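Local coordinates for protein probable mannosyltransferase KTR4 (Saccharomyces cerevisiae, PDB 5A07) that is a probable mannosyltransferase of the GT-A clan, modelled with guanosine-5'-diphosphate and a manganese ion in its pocket, at residues N236-I241 with G378-P383. Sequence-based numbering, arbitrary orientation.
Sequences NFYCKI and GYHHTP. With MN (manganese (II) ion), chain G.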
loop_
_atom_site.group_PDB
_atom_site.type_symbol
_atom_site.label_atom_id
_atom_site.label_comp_id
_atom_site.label_asym_id
_atom_site.label_seq_id
_atom_site.Cartn_x
_atom_site.Cartn_y
_atom_site.Cartn_z
ATOM N N ASN B 236 -12.672 -3.476 7.329
ATOM C CA ASN B 236 -14.052 -3.141 7.024
ATOM C C ASN B 236 -14.167 -2.439 5.709
ATOM O O ASN B 236 -13.281 -1.654 5.359
ATOM C CB ASN B 236 -14.621 -2.203 8.122
ATOM C CG ASN B 236 -14.586 -2.862 9.502
ATOM O OD1 ASN B 236 -15.399 -3.730 9.800
ATOM N ND2 ASN B 236 -13.567 -2.567 10.256
ATOM N N PHE B 237 -15.226 -2.753 4.978
ATOM C CA PHE B 237 -15.590 -2.045 3.785
ATOM C C PHE B 237 -16.933 -1.429 4.000
ATOM O O PHE B 237 -17.878 -2.085 4.509
ATOM C CB PHE B 237 -15.644 -2.962 2.591
ATOM C CG PHE B 237 -14.288 -3.525 2.194
ATOM C CD1 PHE B 237 -13.410 -2.797 1.408
ATOM C CD2 PHE B 237 -13.862 -4.720 2.705
ATOM C CE1 PHE B 237 -12.138 -3.275 1.133
ATOM C CE2 PHE B 237 -12.625 -5.205 2.419
ATOM C CZ PHE B 237 -11.739 -4.462 1.670
ATOM N N TYR B 238 -17.120 -0.218 3.519
ATOM C CA TYR B 238 -18.365 0.529 3.824
ATOM C C TYR B 238 -19.217 0.874 2.644
ATOM O O TYR B 238 -20.395 1.219 2.883
ATOM C CB TYR B 238 -18.066 1.852 4.573
ATOM C CG TYR B 238 -17.332 1.650 5.861
ATOM C CD1 TYR B 238 -17.956 1.000 6.972
ATOM C CD2 TYR B 238 -16.040 2.079 6.031
ATOM C CE1 TYR B 238 -17.251 0.739 8.168
ATOM C CE2 TYR B 238 -15.366 1.848 7.228
ATOM C CZ TYR B 238 -16.004 1.196 8.292
ATOM O OH TYR B 238 -15.281 0.976 9.416
ATOM N N CYS B 239 -18.703 0.762 1.408
ATOM C CA CYS B 239 -19.398 1.317 0.288
ATOM C C CYS B 239 -19.444 0.373 -0.870
ATOM O O CYS B 239 -18.451 -0.264 -1.217
ATOM C CB CYS B 239 -18.708 2.621 -0.168
ATOM S SG CYS B 239 -18.449 3.834 1.124
ATOM N N LYS B 240 -20.588 0.339 -1.529
ATOM C CA LYS B 240 -20.757 -0.530 -2.665
ATOM C C LYS B 240 -19.918 -0.082 -3.867
ATOM O O LYS B 240 -19.944 1.081 -4.260
ATOM C CB LYS B 240 -22.210 -0.552 -3.088
ATOM C CG LYS B 240 -23.048 -1.372 -2.123
ATOM C CD LYS B 240 -24.359 -1.829 -2.720
ATOM C CE LYS B 240 -25.396 -1.997 -1.596
ATOM N NZ LYS B 240 -26.130 -0.721 -1.499
ATOM N N ILE B 241 -19.295 -1.061 -4.483
ATOM C CA ILE B 241 -18.478 -0.862 -5.663
ATOM C C ILE B 241 -19.094 -1.647 -6.795
ATOM O O ILE B 241 -19.076 -2.881 -6.779
ATOM C CB ILE B 241 -17.044 -1.316 -5.427
ATOM C CG1 ILE B 241 -16.467 -0.527 -4.269
ATOM C CG2 ILE B 241 -16.189 -1.170 -6.728
ATOM C CD1 ILE B 241 -16.207 0.961 -4.579
ATOM N N GLY B 378 -14.676 2.914 0.576
ATOM C CA GLY B 378 -14.761 3.191 1.981
ATOM C C GLY B 378 -14.109 1.993 2.751
ATOM O O GLY B 378 -14.462 0.834 2.491
ATOM N N TYR B 379 -13.168 2.260 3.620
ATOM C CA TYR B 379 -12.315 1.194 4.144
ATOM C C TYR B 379 -11.728 1.538 5.481
ATOM O O TYR B 379 -11.339 2.731 5.756
ATOM C CB TYR B 379 -11.102 0.992 3.228
ATOM C CG TYR B 379 -10.089 0.011 3.769
ATOM C CD1 TYR B 379 -10.246 -1.330 3.511
ATOM C CD2 TYR B 379 -8.894 0.441 4.323
ATOM C CE1 TYR B 379 -9.271 -2.258 3.917
ATOM C CE2 TYR B 379 -7.917 -0.430 4.756
ATOM C CZ TYR B 379 -8.139 -1.825 4.570
ATOM O OH TYR B 379 -7.179 -2.745 4.907
ATOM N N HIS B 380 -11.655 0.553 6.370
ATOM C CA HIS B 380 -10.976 0.753 7.682
ATOM C C HIS B 380 -10.102 -0.389 8.042
ATOM O O HIS B 380 -10.513 -1.544 7.896
ATOM C CB HIS B 380 -12.031 0.983 8.745
ATOM C CG HIS B 380 -11.565 0.806 10.151
ATOM N ND1 HIS B 380 -11.848 -0.323 10.889
ATOM C CD2 HIS B 380 -10.874 1.621 10.972
ATOM C CE1 HIS B 380 -11.379 -0.177 12.129
ATOM N NE2 HIS B 380 -10.773 0.996 12.197
ATOM N N HIS B 381 -8.918 -0.059 8.564
ATOM C CA HIS B 381 -8.050 -0.976 9.262
ATOM C C HIS B 381 -7.579 -0.149 10.423
ATOM O O HIS B 381 -7.088 0.999 10.264
ATOM C CB HIS B 381 -6.864 -1.367 8.376
ATOM C CG HIS B 381 -5.826 -2.265 9.016
ATOM N ND1 HIS B 381 -5.072 -1.914 10.102
ATOM C CD2 HIS B 381 -5.432 -3.522 8.693
ATOM C CE1 HIS B 381 -4.215 -2.884 10.386
ATOM N NE2 HIS B 381 -4.430 -3.866 9.544
ATOM N N THR B 382 -7.668 -0.683 11.610
ATOM C CA THR B 382 -7.301 0.145 12.778
ATOM C C THR B 382 -5.913 0.815 12.634
ATOM O O THR B 382 -5.010 0.169 12.203
ATOM C CB THR B 382 -7.323 -0.682 14.152
ATOM O OG1 THR B 382 -6.974 0.245 15.197
ATOM C CG2 THR B 382 -6.305 -1.808 14.203
ATOM N N PRO B 383 -5.762 2.096 12.960
ATOM C CA PRO B 383 -6.730 3.064 13.491
ATOM C C PRO B 383 -7.286 4.071 12.464
ATOM O O PRO B 383 -7.832 5.107 12.864
ATOM C CB PRO B 383 -5.873 3.871 14.448
ATOM C CG PRO B 383 -4.538 3.944 13.792
ATOM C CD PRO B 383 -4.383 2.636 13.042
HETATM MN MN MN G . -3.076 -5.867 9.678
HETATM O O HOH W 1 -16.185 0.136 0.181
HETATM O O HOH W 2 -3.359 -5.623 12.019
HETATM O O HOH W 3 -5.014 -7.250 9.905
#
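The imidazole of His380 receives Asn236 at its edge and in its plane. Asn236 ND2 donates to His380 ND1 over 2.9 Å; ND2 lies in the ring plane, while ND1 is tilted from the amide plane. Thr382 N lies over one face of the same ring, offset toward its rim. The two residues are paired across a short antiparallel beta-sheet of this GT-A glycosyltransferase, their side chains side by side on one side of it. Strand 379-381 runs between 236-237 and 384-386. Backbone bonds Asn236 N to His380 O and His380 N to Asn236 O close this hydrogen-bonded pair. The Tyr238 ring turns its edge to the same histidine, and its OH sits 3.3 Å from His380 CB.

The other side of the sheet carries Phe237 and Tyr379, a non-hydrogen-bonded pair. Phe237 CE1 reaches the edge of the tyrosine ring, 3.6 Å from Tyr379 CD1, with the planes at 57°. Tyr379 OH is hydrogen-bonded to Asn320 OD1. Next along strand 379-381, the CB bond of His381 leaves away from 236-241. With CG anti to the backbone N (chi1 177°), His381 NE2 binds the manganese ion at 2.4 Å; Glu232 is a further ligand of the metal. His381 ND1 donates to Thr382 O and helps fix the ring's rotation.

At the far end Cys239, disulfide-bonded to Cys397, packs its SG on Gly378 CA. Tyr238 N donates to Gly378 O over 3.0 Å, from above the carbonyl plane. One water accepts from Cys239 N and donates to Gly378 O, with 3.0 Å between the water oxygen and Gly378 O.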